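3,4-dihydroxybenzoate decarboxylase (Enterobacter cloacae, PDB 5NY5) probably catalyses the reversible decarboxylation of 3,4-dihydroxybenzoate to catechol, as a UbiD-family enzyme dependent on prenylated flavin and a metal ion. Local coordinates at residues A[171-181]-A[276-287]; A[29-37]-A[136-144]. All coordinates share one frame; numbering follows the deposited sequence.

Interaction 1: residues A[171-181]-A[276-287]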
ATOM      1  N   ARG A 171      24.250 -31.644 -17.671  1.00 65.99           N
ATOM      2  CA  ARG A 171      24.531 -31.300 -19.056  1.00 65.37           C
ATOM      3  C   ARG A 171      26.034 -31.126 -19.220  1.00 66.75           C
ATOM      4  O   ARG A 171      26.712 -30.631 -18.315  1.00 68.29           O
ATOM      5  CB  ARG A 171      23.792 -30.029 -19.488  1.00 65.00           C
ATOM      6  CG  ARG A 171      24.242 -28.760 -18.790  1.00 66.54           C
ATOM      7  CD  ARG A 171      23.402 -27.574 -19.228  1.00 66.21           C
ATOM      8  NE  ARG A 171      23.844 -26.329 -18.609  1.00 67.84           N
ATOM      9  CZ  ARG A 171      23.182 -25.180 -18.689  1.00 68.07           C
ATOM     10  NH1 ARG A 171      22.041 -25.118 -19.360  1.00 66.76           N
ATOM     11  NH2 ARG A 171      23.659 -24.096 -18.096  1.00 69.75           N
ATOM     12  N   LEU A 172      26.552 -31.548 -20.370  1.00 66.35           N
ATOM     13  CA  LEU A 172      27.987 -31.558 -20.619  1.00 67.72           C
ATOM     14  C   LEU A 172      28.277 -30.913 -21.964  1.00 67.53           C
ATOM     15  O   LEU A 172      27.613 -31.219 -22.958  1.00 66.21           O
ATOM     16  CB  LEU A 172      28.546 -32.983 -20.588  1.00 67.88           C
ATOM     17  CG  LEU A 172      28.481 -33.719 -19.247  1.00 68.44           C
ATOM     18  CD1 LEU A 172      27.154 -34.441 -19.066  1.00 66.92           C
ATOM     19  CD2 LEU A 172      29.645 -34.683 -19.114  1.00 69.67           C
ATOM     20  N   CYS A 173      29.271 -30.033 -21.991  1.00 69.01           N
ATOM     21  CA  CYS A 173      29.688 -29.354 -23.208  1.00 69.21           C
ATOM     22  C   CYS A 173      30.976 -29.982 -23.723  1.00 70.27           C
ATOM     23  O   CYS A 173      31.916 -30.200 -22.953  1.00 71.72           O
ATOM     24  CB  CYS A 173      29.887 -27.859 -22.954  1.00 70.29           C
ATOM     25  SG  CYS A 173      30.377 -26.905 -24.404  1.00 70.77           S
ATOM     26  N   VAL A 174      31.013 -30.271 -25.021  1.00 69.72           N
ATOM     27  CA  VAL A 174      32.191 -30.883 -25.625  1.00 70.83           C
ATOM     28  C   VAL A 174      33.283 -29.830 -25.757  1.00 72.64           C
ATOM     29  O   VAL A 174      33.076 -28.775 -26.368  1.00 72.63           O
ATOM     30  CB  VAL A 174      31.850 -31.506 -26.983  1.00 69.84           C
ATOM     31  CG1 VAL A 174      33.101 -32.049 -27.646  1.00 71.25           C
ATOM     32  CG2 VAL A 174      30.810 -32.598 -26.818  1.00 68.24           C
ATOM     33  N   GLN A 175      34.452 -30.113 -25.190  1.00 74.35           N
ATOM     34  CA  GLN A 175      35.573 -29.184 -25.197  1.00 76.35           C
ATOM     35  C   GLN A 175      36.723 -29.650 -26.076  1.00 77.67           C
ATOM     36  O   GLN A 175      37.207 -28.888 -26.918  1.00 78.51           O
ATOM     37  CB  GLN A 175      36.077 -28.958 -23.765  1.00 77.74           C
ATOM     38  CG  GLN A 175      35.016 -28.449 -22.803  1.00 76.81           C
ATOM     39  CD  GLN A 175      34.532 -27.050 -23.142  1.00 76.66           C
ATOM     40  OE1 GLN A 175      35.167 -26.328 -23.910  1.00 77.63           O
ATOM     41  NE2 GLN A 175      33.403 -26.662 -22.566  1.00 75.59           N
ATOM     42  N   GLU A 176      37.178 -30.888 -25.897  1.00 78.02           N
ATOM     43  CA  GLU A 176      38.282 -31.417 -26.688  1.00 79.47           C
ATOM     44  C   GLU A 176      37.923 -32.783 -27.254  1.00 78.45           C
ATOM     45  O   GLU A 176      36.787 -33.243 -27.105  1.00 76.55           O
ATOM     46  CB  GLU A 176      39.553 -31.514 -25.841  1.00 81.80           C
ATOM     47  CG  GLU A 176      39.953 -30.222 -25.152  1.00 83.07           C
ATOM     48  CD  GLU A 176      40.454 -29.170 -26.118  1.00 84.02           C
ATOM     49  OE1 GLU A 176      40.768 -29.516 -27.275  1.00 84.19           O
ATOM     50  OE2 GLU A 176      40.535 -27.991 -25.717  1.00 84.75           O
ATOM     51  N   ARG A 177      38.887 -33.440 -27.905  1.00 79.86           N
ATOM     52  CA  ARG A 177      38.659 -34.798 -28.385  1.00 79.27           C
ATOM     53  C   ARG A 177      38.436 -35.779 -27.243  1.00 78.97           C
ATOM     54  O   ARG A 177      37.820 -36.828 -27.454  1.00 77.89           O
ATOM     55  CB  ARG A 177      39.840 -35.265 -29.240  1.00 81.24           C
ATOM     56  CG  ARG A 177      41.197 -35.003 -28.612  1.00 83.74           C
ATOM     57  CD  ARG A 177      42.237 -36.015 -29.064  1.00 85.65           C
ATOM     58  NE  ARG A 177      42.195 -37.234 -28.260  1.00 85.67           N
ATOM     59  CZ  ARG A 177      43.125 -38.182 -28.291  1.00 87.58           C
ATOM     60  NH1 ARG A 177      43.008 -39.256 -27.523  1.00 87.58           N
ATOM     61  NH2 ARG A 177      44.176 -38.055 -29.088  1.00 89.62           N
ATOM     62  N   ASP A 178      38.919 -35.462 -26.040  1.00 80.05           N
ATOM     63  CA  ASP A 178      38.758 -36.367 -24.910  1.00 80.03           C
ATOM     64  C   ASP A 178      38.382 -35.635 -23.628  1.00 79.86           C
ATOM     65  O   ASP A 178      38.615 -36.164 -22.535  1.00 80.67           O
ATOM     66  CB  ASP A 178      40.036 -37.180 -24.686  1.00 82.35           C
ATOM     67  CG  ASP A 178      41.252 -36.305 -24.453  1.00 84.64           C
ATOM     68  OD1 ASP A 178      41.168 -35.084 -24.695  1.00 84.45           O
ATOM     69  OD2 ASP A 178      42.298 -36.843 -24.036  1.00 86.75           O
ATOM     70  N   GLU A 179      37.802 -34.440 -23.728  1.00 78.97           N
ATOM     71  CA  GLU A 179      37.475 -33.632 -22.563  1.00 79.05           C
ATOM     72  C   GLU A 179      36.070 -33.061 -22.685  1.00 76.87           C
ATOM     73  O   GLU A 179      35.643 -32.654 -23.770  1.00 75.85           O
ATOM     74  CB  GLU A 179      38.482 -32.490 -22.381  1.00 81.03           C
ATOM     75  CG  GLU A 179      39.908 -32.956 -22.149  1.00 83.49           C
ATOM     76  CD  GLU A 179      40.878 -31.803 -22.017  1.00 85.55           C
ATOM     77  OE1 GLU A 179      40.416 -30.643 -21.964  1.00 85.08           O
ATOM     78  OE2 GLU A 179      42.101 -32.054 -21.969  1.00 87.75           O
ATOM     79  N   LEU A 180      35.362 -33.028 -21.559  1.00 76.35           N
ATOM     80  CA  LEU A 180      34.043 -32.423 -21.461  1.00 74.62           C
ATOM     81  C   LEU A 180      33.996 -31.524 -20.236  1.00 75.53           C
ATOM     82  O   LEU A 180      34.653 -31.791 -19.226  1.00 77.05           O
ATOM     83  CB  LEU A 180      32.938 -33.479 -21.349  1.00 72.85           C
ATOM     84  CG  LEU A 180      32.788 -34.518 -22.457  1.00 71.88           C
ATOM     85  CD1 LEU A 180      32.122 -35.760 -21.899  1.00 71.06           C
ATOM     86  CD2 LEU A 180      31.974 -33.956 -23.604  1.00 70.39           C
ATOM     87  N   SER A 181      33.210 -30.457 -20.329  1.00 74.76           N
ATOM     88  CA  SER A 181      32.953 -29.581 -19.195  1.00 75.52           C
ATOM     89  C   SER A 181      31.589 -29.917 -18.611  1.00 74.00           C
ATOM     90  O   SER A 181      30.600 -30.008 -19.346  1.00 72.20           O
ATOM     91  CB  SER A 181      33.011 -28.110 -19.608  1.00 76.03           C
ATOM     92  OG  SER A 181      32.014 -27.806 -20.564  1.00 74.25           O
ATOM     93  N   ARG A 276      36.545 -22.597 -18.709  1.00 76.92           N
ATOM     94  CA  ARG A 276      35.356 -21.790 -18.932  1.00 75.13           C
ATOM     95  C   ARG A 276      34.567 -22.387 -20.089  1.00 73.40           C
ATOM     96  O   ARG A 276      35.147 -22.896 -21.053  1.00 73.99           O
ATOM     97  CB  ARG A 276      35.703 -20.325 -19.207  1.00 76.15           C
ATOM     98  CG  ARG A 276      36.449 -20.046 -20.495  1.00 77.22           C
ATOM     99  CD  ARG A 276      36.745 -18.557 -20.603  1.00 78.35           C
ATOM    100  NE  ARG A 276      37.427 -18.212 -21.845  1.00 79.49           N
ATOM    101  CZ  ARG A 276      36.803 -17.846 -22.959  1.00 78.49           C
ATOM    102  NH1 ARG A 276      35.480 -17.778 -22.987  1.00 76.32           N
ATOM    103  NH2 ARG A 276      37.504 -17.549 -24.044  1.00 79.78           N
ATOM    104  N   GLU A 277      33.240 -22.323 -19.975  1.00 71.37           N
ATOM    105  CA  GLU A 277      32.370 -23.116 -20.839  1.00 69.68           C
ATOM    106  C   GLU A 277      32.550 -22.756 -22.308  1.00 69.86           C
ATOM    107  O   GLU A 277      32.602 -23.643 -23.169  1.00 69.63           O
ATOM    108  CB  GLU A 277      30.917 -22.925 -20.405  1.00 67.69           C
ATOM    109  CG  GLU A 277      30.032 -24.142 -20.591  1.00 66.13           C
ATOM    110  CD  GLU A 277      28.787 -24.081 -19.731  1.00 64.61           C
ATOM    111  OE1 GLU A 277      28.622 -23.085 -18.998  1.00 64.75           O
ATOM    112  OE2 GLU A 277      27.975 -25.027 -19.781  1.00 63.37           O
ATOM    113  N   ASP A 278      32.662 -21.464 -22.616  1.00 70.40           N
ATOM    114  CA  ASP A 278      32.732 -20.988 -23.993  1.00 70.62           C
ATOM    115  C   ASP A 278      34.164 -20.733 -24.451  1.00 72.88           C
ATOM    116  O   ASP A 278      34.405 -19.808 -25.235  1.00 73.65           O
ATOM    117  CB  ASP A 278      31.895 -19.721 -24.150  1.00 69.87           C
ATOM    118  CG  ASP A 278      32.415 -18.573 -23.307  1.00 71.14           C
ATOM    119  OD1 ASP A 278      33.050 -18.836 -22.264  1.00 72.03           O
ATOM    120  OD2 ASP A 278      32.195 -17.406 -23.691  1.00 71.35           O
ATOM    121  N   GLN A 279      35.119 -21.545 -23.990  1.00 74.09           N
ATOM    122  CA  GLN A 279      36.521 -21.275 -24.299  1.00 76.44           C
ATOM    123  C   GLN A 279      36.800 -21.329 -25.797  1.00 76.89           C
ATOM    124  O   GLN A 279      37.648 -20.580 -26.294  1.00 78.63           O
ATOM    125  CB  GLN A 279      37.423 -22.260 -23.557  1.00 77.63           C
ATOM    126  CG  GLN A 279      37.184 -23.716 -23.906  1.00 76.75           C
ATOM    127  CD  GLN A 279      38.354 -24.599 -23.530  1.00 78.51           C
ATOM    128  OE1 GLN A 279      39.444 -24.112 -23.238  1.00 80.57           O
ATOM    129  NE2 GLN A 279      38.132 -25.909 -23.527  1.00 77.82           N
ATOM    130  N   HIS A 280      36.101 -22.194 -26.531  1.00 75.48           N
ATOM    131  CA  HIS A 280      36.338 -22.343 -27.959  1.00 75.96           C
ATOM    132  C   HIS A 280      35.408 -21.497 -28.818  1.00 74.94           C
ATOM    133  O   HIS A 280      35.667 -21.346 -30.016  1.00 75.66           O
ATOM    134  CB  HIS A 280      36.204 -23.815 -28.370  1.00 75.32           C
ATOM    135  CG  HIS A 280      37.233 -24.713 -27.756  1.00 76.64           C
ATOM    136  ND1 HIS A 280      38.558 -24.695 -28.135  1.00 78.88           N
ATOM    137  CD2 HIS A 280      37.130 -25.661 -26.795  1.00 76.15           C
ATOM    138  CE1 HIS A 280      39.227 -25.590 -27.431  1.00 79.71           C
ATOM    139  NE2 HIS A 280      38.384 -26.190 -26.610  1.00 78.10           N
ATOM    140  N   THR A 281      34.342 -20.941 -28.245  1.00 73.41           N
ATOM    141  CA  THR A 281      33.383 -20.155 -29.008  1.00 72.44           C
ATOM    142  C   THR A 281      33.333 -18.689 -28.613  1.00 72.94           C
ATOM    143  O   THR A 281      33.078 -17.845 -29.473  1.00 73.18           O
ATOM    144  CB  THR A 281      31.978 -20.750 -28.866  1.00 70.13           C
ATOM    145  OG1 THR A 281      31.659 -20.893 -27.477  1.00 69.35           O
ATOM    146  CG2 THR A 281      31.908 -22.109 -29.541  1.00 69.68           C
ATOM    147  N   ASN A 282      33.558 -18.372 -27.336  1.00 73.20           N
ATOM    148  CA  ASN A 282      33.586 -16.994 -26.842  1.00 73.88           C
ATOM    149  C   ASN A 282      32.276 -16.260 -27.106  1.00 72.35           C
ATOM    150  O   ASN A 282      32.263 -15.042 -27.298  1.00 73.07           O
ATOM    151  CB  ASN A 282      34.761 -16.212 -27.437  1.00 76.23           C
ATOM    152  CG  ASN A 282      36.105 -16.796 -27.050  1.00 78.00           C
ATOM    153  OD1 ASN A 282      36.252 -17.394 -25.985  1.00 77.81           O
ATOM    154  ND2 ASN A 282      37.094 -16.623 -27.917  1.00 79.86           N
ATOM    155  N   THR A 283      31.161 -16.987 -27.117  1.00 70.35           N
ATOM    156  CA  THR A 283      29.858 -16.355 -27.269  1.00 68.89           C
ATOM    157  C   THR A 283      29.346 -15.748 -25.972  1.00 68.32           C
ATOM    158  O   THR A 283      28.259 -15.160 -25.970  1.00 67.19           O
ATOM    159  CB  THR A 283      28.830 -17.362 -27.797  1.00 67.10           C
ATOM    160  OG1 THR A 283      28.690 -18.443 -26.868  1.00 66.23           O
ATOM    161  CG2 THR A 283      29.259 -17.912 -29.147  1.00 67.72           C
ATOM    162  N   GLY A 284      30.090 -15.878 -24.875  1.00 69.15           N
ATOM    163  CA  GLY A 284      29.649 -15.399 -23.583  1.00 68.73           C
ATOM    164  C   GLY A 284      28.477 -16.143 -22.989  1.00 66.73           C
ATOM    165  O   GLY A 284      28.142 -15.902 -21.824  1.00 66.42           O
ATOM    166  N   HIS A 285      27.846 -17.040 -23.738  1.00 65.46           N
ATOM    167  CA  HIS A 285      26.684 -17.776 -23.277  1.00 63.62           C
ATOM    168  C   HIS A 285      26.999 -19.261 -23.197  1.00 63.40           C
ATOM    169  O   HIS A 285      27.965 -19.751 -23.789  1.00 64.45           O
ATOM    170  CB  HIS A 285      25.483 -17.554 -24.202  1.00 62.30           C
ATOM    171  CG  HIS A 285      25.070 -16.122 -24.318  1.00 62.49           C
ATOM    172  ND1 HIS A 285      25.191 -15.406 -25.489  1.00 63.15           N
ATOM    173  CD2 HIS A 285      24.545 -15.270 -23.408  1.00 62.24           C
ATOM    174  CE1 HIS A 285      24.752 -14.176 -25.296  1.00 63.29           C
ATOM    175  NE2 HIS A 285      24.356 -14.067 -24.041  1.00 62.73           N
ATOM    176  N   ALA A 286      26.163 -19.977 -22.449  1.00 62.10           N
ATOM    177  CA  ALA A 286      26.289 -21.422 -22.335  1.00 61.79           C
ATOM    178  C   ALA A 286      25.221 -22.109 -23.171  1.00 60.31           C
ATOM    179  O   ALA A 286      25.519 -22.721 -24.201  1.00 60.52           O
ATOM    180  CB  ALA A 286      26.179 -21.857 -20.873  1.00 61.63           C
HETATM  181  N   MSE A 287      23.971 -21.988 -22.743  1.00 58.92           N
HETATM  182  CA  MSE A 287      22.874 -22.721 -23.345  1.00 57.55           C
HETATM  183  C   MSE A 287      21.546 -22.047 -23.027  1.00 57.59           C
HETATM  184  O   MSE A 287      21.444 -21.323 -22.039  1.00 59.96           O
HETATM  185  CB  MSE A 287      22.861 -24.155 -22.823  1.00 57.75           C
HETATM  186  CG  MSE A 287      22.689 -25.223 -23.874  1.00 58.61           C
HETATM  187 SE   MSE A 287      22.163 -26.891 -23.038  1.00 56.19          SE
HETATM  188  CE  MSE A 287      20.230 -26.683 -23.110  1.00 54.35           C
TER
HETATM  189  O   HOH W   1      26.572 -22.566 -17.631  1.00 44.04           O
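Q175 reaches across to the 276-279 turn, and its side chain, followed outward, shows how one amide joins a hairpin to a turn. CB already lies 3.7 Å from Q279 NE2. CG, opposite the carbonyl carbon (chi1 -57°), and CD also run beside Q279 NE2, and a bend at chi2 folds the amide back so that CD lies near E277 O. At the tip the two ends divide the work. OE1 accepts from Q279 NE2 at 3.0 Å, the donor standing above the carbonyl plane and the two amides inclined by 52°. NE2 gives a nearly straight bond to E277 O (3.2 Å, 170° at the hydrogen) and a second to S181 OG at 2.7 Å, so three bonds fix the rotation of this buried group. Further out, the H280 ring edge offers NE2 to E176 OE2 in a weak bond of 2.9 Å. R171, whose firm partner is E289, runs past M287, a selenomethionine; a water donates to E277 OE1, which also accepts from N298 N, and takes a weak bond from R171 NH2. The arrangement is a beta hairpin of the flavin-binding UbiD domain braced by a type I turn, one strand carrying R171, a prenylated-FMN-binding residue, here without the cofactor.

Interaction 2: residues A[29-37]-A[136-144]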
ATOM      1  N   VAL A  29      19.908 -33.476 -41.715  1.00 57.34           N
ATOM      2  CA  VAL A  29      19.807 -32.358 -40.788  1.00 56.47           C
ATOM      3  C   VAL A  29      21.192 -32.063 -40.229  1.00 56.85           C
ATOM      4  O   VAL A  29      21.998 -32.975 -40.021  1.00 57.16           O
ATOM      5  CB  VAL A  29      18.793 -32.645 -39.659  1.00 55.02           C
ATOM      6  CG1 VAL A  29      19.324 -33.691 -38.690  1.00 54.57           C
ATOM      7  CG2 VAL A  29      18.419 -31.364 -38.931  1.00 54.34           C
ATOM      8  N   ASP A  30      21.476 -30.781 -40.016  1.00 57.00           N
ATOM      9  CA  ASP A  30      22.749 -30.365 -39.447  1.00 57.53           C
ATOM     10  C   ASP A  30      22.630 -30.343 -37.930  1.00 56.32           C
ATOM     11  O   ASP A  30      21.765 -29.634 -37.401  1.00 55.48           O
ATOM     12  CB  ASP A  30      23.142 -28.991 -39.964  1.00 58.58           C
ATOM     13  CG  ASP A  30      24.622 -28.694 -39.789  1.00 59.79           C
ATOM     14  OD1 ASP A  30      25.253 -29.267 -38.879  1.00 59.47           O
ATOM     15  OD2 ASP A  30      25.156 -27.879 -40.568  1.00 61.21           O
ATOM     16  N   PRO A  31      23.450 -31.102 -37.196  1.00 56.30           N
ATOM     17  CA  PRO A  31      23.369 -31.053 -35.728  1.00 55.32           C
ATOM     18  C   PRO A  31      23.747 -29.704 -35.152  1.00 55.58           C
ATOM     19  O   PRO A  31      23.432 -29.434 -33.988  1.00 54.78           O
ATOM     20  CB  PRO A  31      24.350 -32.144 -35.284  1.00 55.68           C
ATOM     21  CG  PRO A  31      25.300 -32.273 -36.421  1.00 57.16           C
ATOM     22  CD  PRO A  31      24.484 -32.043 -37.657  1.00 57.32           C
ATOM     23  N   ASN A  32      24.410 -28.851 -35.926  1.00 56.83           N
ATOM     24  CA  ASN A  32      24.753 -27.502 -35.491  1.00 57.37           C
ATOM     25  C   ASN A  32      23.568 -26.593 -35.792  1.00 56.90           C
ATOM     26  O   ASN A  32      23.320 -26.238 -36.947  1.00 57.57           O
ATOM     27  CB  ASN A  32      26.022 -27.023 -36.186  1.00 59.20           C
ATOM     28  CG  ASN A  32      26.522 -25.705 -35.641  1.00 60.04           C
ATOM     29  OD1 ASN A  32      26.129 -25.280 -34.555  1.00 59.27           O
ATOM     30  ND2 ASN A  32      27.396 -25.048 -36.393  1.00 61.82           N
ATOM     31  N   ALA A  33      22.814 -26.247 -34.745  1.00 55.86           N
ATOM     32  CA  ALA A  33      21.716 -25.281 -34.795  1.00 55.51           C
ATOM     33  C   ALA A  33      20.509 -25.770 -35.588  1.00 54.86           C
ATOM     34  O   ALA A  33      19.383 -25.719 -35.085  1.00 53.90           O
ATOM     35  CB  ALA A  33      22.199 -23.940 -35.359  1.00 56.93           C
ATOM     36  N   GLU A  34      20.721 -26.229 -36.825  1.00 55.53           N
ATOM     37  CA  GLU A  34      19.595 -26.596 -37.681  1.00 55.22           C
ATOM     38  C   GLU A  34      18.713 -27.650 -37.026  1.00 53.91           C
ATOM     39  O   GLU A  34      17.482 -27.580 -37.112  1.00 53.39           O
ATOM     40  CB  GLU A  34      20.101 -27.091 -39.036  1.00 56.30           C
ATOM     41  CG  GLU A  34      19.056 -27.848 -39.841  1.00 56.04           C
ATOM     42  CD  GLU A  34      19.432 -28.009 -41.300  1.00 57.41           C
ATOM     43  OE1 GLU A  34      19.167 -27.079 -42.090  1.00 60.75           O
ATOM     44  OE2 GLU A  34      19.994 -29.061 -41.659  1.00 57.78           O
ATOM     45  N   LEU A  35      19.326 -28.624 -36.353  1.00 53.54           N
ATOM     46  CA  LEU A  35      18.563 -29.685 -35.707  1.00 52.52           C
ATOM     47  C   LEU A  35      17.556 -29.116 -34.713  1.00 51.64           C
ATOM     48  O   LEU A  35      16.359 -29.423 -34.778  1.00 51.15           O
ATOM     49  CB  LEU A  35      19.521 -30.660 -35.021  1.00 58.36           C
ATOM     50  CG  LEU A  35      18.923 -31.928 -34.418  1.00 53.14           C
ATOM     51  CD1 LEU A  35      17.821 -32.413 -35.301  1.00 51.68           C
ATOM     52  CD2 LEU A  35      19.979 -33.008 -34.284  1.00 52.14           C
ATOM     53  N   ALA A  36      18.022 -28.276 -33.787  1.00 51.60           N
ATOM     54  CA  ALA A  36      17.116 -27.695 -32.802  1.00 50.94           C
ATOM     55  C   ALA A  36      16.116 -26.754 -33.460  1.00 51.14           C
ATOM     56  O   ALA A  36      14.947 -26.703 -33.061  1.00 50.60           O
ATOM     57  CB  ALA A  36      17.909 -26.961 -31.725  1.00 51.13           C
ATOM     58  N   GLY A  37      16.560 -26.002 -34.469  1.00 52.06           N
ATOM     59  CA  GLY A  37      15.657 -25.090 -35.151  1.00 52.44           C
ATOM     60  C   GLY A  37      14.470 -25.800 -35.770  1.00 52.09           C
ATOM     61  O   GLY A  37      13.363 -25.258 -35.813  1.00 52.05           O
ATOM     62  N   PRO A 136      27.610 -37.130 -32.531  1.00 57.20           N
ATOM     63  CA  PRO A 136      27.169 -35.820 -33.051  1.00 56.89           C
ATOM     64  C   PRO A 136      26.356 -35.035 -32.021  1.00 55.64           C
ATOM     65  O   PRO A 136      25.131 -34.928 -32.074  1.00 54.61           O
ATOM     66  CB  PRO A 136      26.328 -36.211 -34.267  1.00 56.78           C
ATOM     67  CG  PRO A 136      25.738 -37.527 -33.882  1.00 56.27           C
ATOM     68  CD  PRO A 136      26.763 -38.229 -33.024  1.00 56.86           C
ATOM     69  N   ALA A 137      27.057 -34.473 -31.050  1.00 55.90           N
ATOM     70  CA  ALA A 137      26.402 -33.666 -30.029  1.00 54.98           C
ATOM     71  C   ALA A 137      25.847 -32.397 -30.662  1.00 54.81           C
ATOM     72  O   ALA A 137      26.603 -31.654 -31.301  1.00 55.85           O
ATOM     73  CB  ALA A 137      27.379 -33.323 -28.911  1.00 55.60           C
ATOM     74  N   PRO A 138      24.559 -32.112 -30.520  1.00 53.70           N
ATOM     75  CA  PRO A 138      23.981 -30.949 -31.192  1.00 53.66           C
ATOM     76  C   PRO A 138      24.196 -29.667 -30.402  1.00 53.87           C
ATOM     77  O   PRO A 138      24.481 -29.673 -29.204  1.00 53.77           O
ATOM     78  CB  PRO A 138      22.487 -31.291 -31.278  1.00 52.51           C
ATOM     79  CG  PRO A 138      22.302 -32.579 -30.482  1.00 51.97           C
ATOM     80  CD  PRO A 138      23.558 -32.827 -29.719  1.00 52.61           C
ATOM     81  N   THR A 139      24.066 -28.554 -31.114  1.00 54.35           N
ATOM     82  CA  THR A 139      24.020 -27.228 -30.517  1.00 54.63           C
ATOM     83  C   THR A 139      22.611 -26.685 -30.687  1.00 53.79           C
ATOM     84  O   THR A 139      22.053 -26.737 -31.788  1.00 58.41           O
ATOM     85  CB  THR A 139      25.034 -26.286 -31.169  1.00 56.18           C
ATOM     86  OG1 THR A 139      24.631 -26.009 -32.515  1.00 56.47           O
ATOM     87  CG2 THR A 139      26.414 -26.921 -31.185  1.00 57.20           C
ATOM     88  N   ASN A 140      22.032 -26.176 -29.599  1.00 53.27           N
ATOM     89  CA  ASN A 140      20.655 -25.700 -29.662  1.00 52.57           C
ATOM     90  C   ASN A 140      20.548 -24.383 -30.424  1.00 53.39           C
ATOM     91  O   ASN A 140      19.635 -24.208 -31.239  1.00 53.16           O
ATOM     92  CB  ASN A 140      20.081 -25.562 -28.255  1.00 51.97           C
ATOM     93  CG  ASN A 140      19.405 -26.831 -27.779  1.00 52.85           C
ATOM     94  OD1 ASN A 140      18.178 -26.923 -27.760  1.00 50.28           O
ATOM     95  ND2 ASN A 140      20.201 -27.823 -27.400  1.00 50.96           N
ATOM     96  N   THR A 141      21.453 -23.450 -30.173  1.00 54.51           N
ATOM     97  CA  THR A 141      21.466 -22.158 -30.843  1.00 55.59           C
ATOM     98  C   THR A 141      22.862 -21.875 -31.363  1.00 57.08           C
ATOM     99  O   THR A 141      23.849 -22.416 -30.850  1.00 57.37           O
ATOM    100  CB  THR A 141      21.033 -21.020 -29.905  1.00 55.85           C
ATOM    101  OG1 THR A 141      22.023 -20.832 -28.889  1.00 56.52           O
ATOM    102  CG2 THR A 141      19.692 -21.326 -29.262  1.00 54.53           C
ATOM    103  N   PRO A 142      22.986 -21.025 -32.387  1.00 58.22           N
ATOM    104  CA  PRO A 142      24.320 -20.651 -32.879  1.00 59.94           C
ATOM    105  C   PRO A 142      25.197 -19.952 -31.847  1.00 61.01           C
ATOM    106  O   PRO A 142      26.411 -19.863 -32.068  1.00 62.46           O
ATOM    107  CB  PRO A 142      24.011 -19.725 -34.063  1.00 60.99           C
ATOM    108  CG  PRO A 142      22.649 -20.129 -34.506  1.00 59.61           C
ATOM    109  CD  PRO A 142      21.914 -20.526 -33.266  1.00 58.08           C
ATOM    110  N   ILE A 143      24.638 -19.459 -30.740  1.00 60.52           N
ATOM    111  CA  ILE A 143      25.423 -18.757 -29.729  1.00 61.69           C
ATOM    112  C   ILE A 143      25.721 -19.637 -28.518  1.00 60.89           C
ATOM    113  O   ILE A 143      26.128 -19.123 -27.470  1.00 61.63           O
ATOM    114  CB  ILE A 143      24.735 -17.455 -29.291  1.00 62.20           C
ATOM    115  CG1 ILE A 143      23.456 -17.762 -28.515  1.00 60.48           C
ATOM    116  CG2 ILE A 143      24.438 -16.575 -30.495  1.00 63.16           C
ATOM    117  CD1 ILE A 143      22.805 -16.542 -27.906  1.00 61.07           C
ATOM    118  N   ASP A 144      25.526 -20.948 -28.632  1.00 59.54           N
ATOM    119  CA  ASP A 144      25.847 -21.847 -27.536  1.00 58.93           C
ATOM    120  C   ASP A 144      27.356 -21.916 -27.323  1.00 60.45           C
ATOM    121  O   ASP A 144      28.153 -21.616 -28.216  1.00 61.77           O
ATOM    122  CB  ASP A 144      25.293 -23.246 -27.809  1.00 57.38           C
ATOM    123  CG  ASP A 144      23.791 -23.326 -27.626  1.00 55.92           C
ATOM    124  OD1 ASP A 144      23.145 -22.263 -27.496  1.00 56.09           O
ATOM    125  OD2 ASP A 144      23.254 -24.453 -27.614  1.00 54.74           O
TER
HETATM  126  O   HOH W   2      19.075 -23.089 -33.457  1.00 41.00           O
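P31, T139 and A33 carry most of this contact, in which the backbone just before helix 34-42 meets the loop leading into strand 148-157. P31 O receives T139 N at 3.1 Å, while P138 CB packs close to the same carbonyl oxygen. Two residues on, A33 N answers with a bond of 3.1 Å to T139 O; the two bonds flank N32, so N32 and T139 form a single beta bridge.

The T139 hydroxyl adds a side-chain grip. OG1 lies between the backbone N and the carbonyl carbon (chi1 68°), which turns it toward the other segment. There it donates to N32 OD1 at 2.6 Å, in the carbonyl plane and on a lone pair, and accepts a weak bond from A33 N. N32 meets it with CG opposite its own backbone N (chi1 -173°), and the two side chains cross at a slant.

A33, the N-cap residue of the helix, sets its CB against P142 CG at 3.9 Å. A36 CB comes within 3.3 Å of N140 O, and a water donates to both A33 O and N140 O. N140 OD1 is taken by G322 N. L35 CD2 meets P138 CB more loosely, with F60 and I71 also against L35. A second subunit packs against the contact, F478 of that subunit on N140 and its P477 on P142.

Chemically, the contact joins neutral groups: main-chain amides and carbonyls, one hydroxyl and one carboxamide. Its hold therefore probably depends on hydrogen-bond geometry and proline-alanine packing more than on charge.

How the interactions relate
From the N terminus, the chain passes through 29-37 into helix 34-42 and crosses the N-terminal UbiD region before reaching 136-144, where interaction 2 closes a loop of 98 residues. After strand 148-157 the chain runs along strand 165-174 into 171-181, and a further 94 residues pass before 276-287 returns to complete interaction 1. The two loops therefore follow in series, neither nested nor crossed. Interaction 2 ties the N-terminal region to the Rift-related domain, whereas interaction 1 lies within the latter. Their centres are 14 Å apart, and they meet directly: T283 OG1 probably hydrogen-bonds to I143 O at 2.7 Å, while H285 packs on I143.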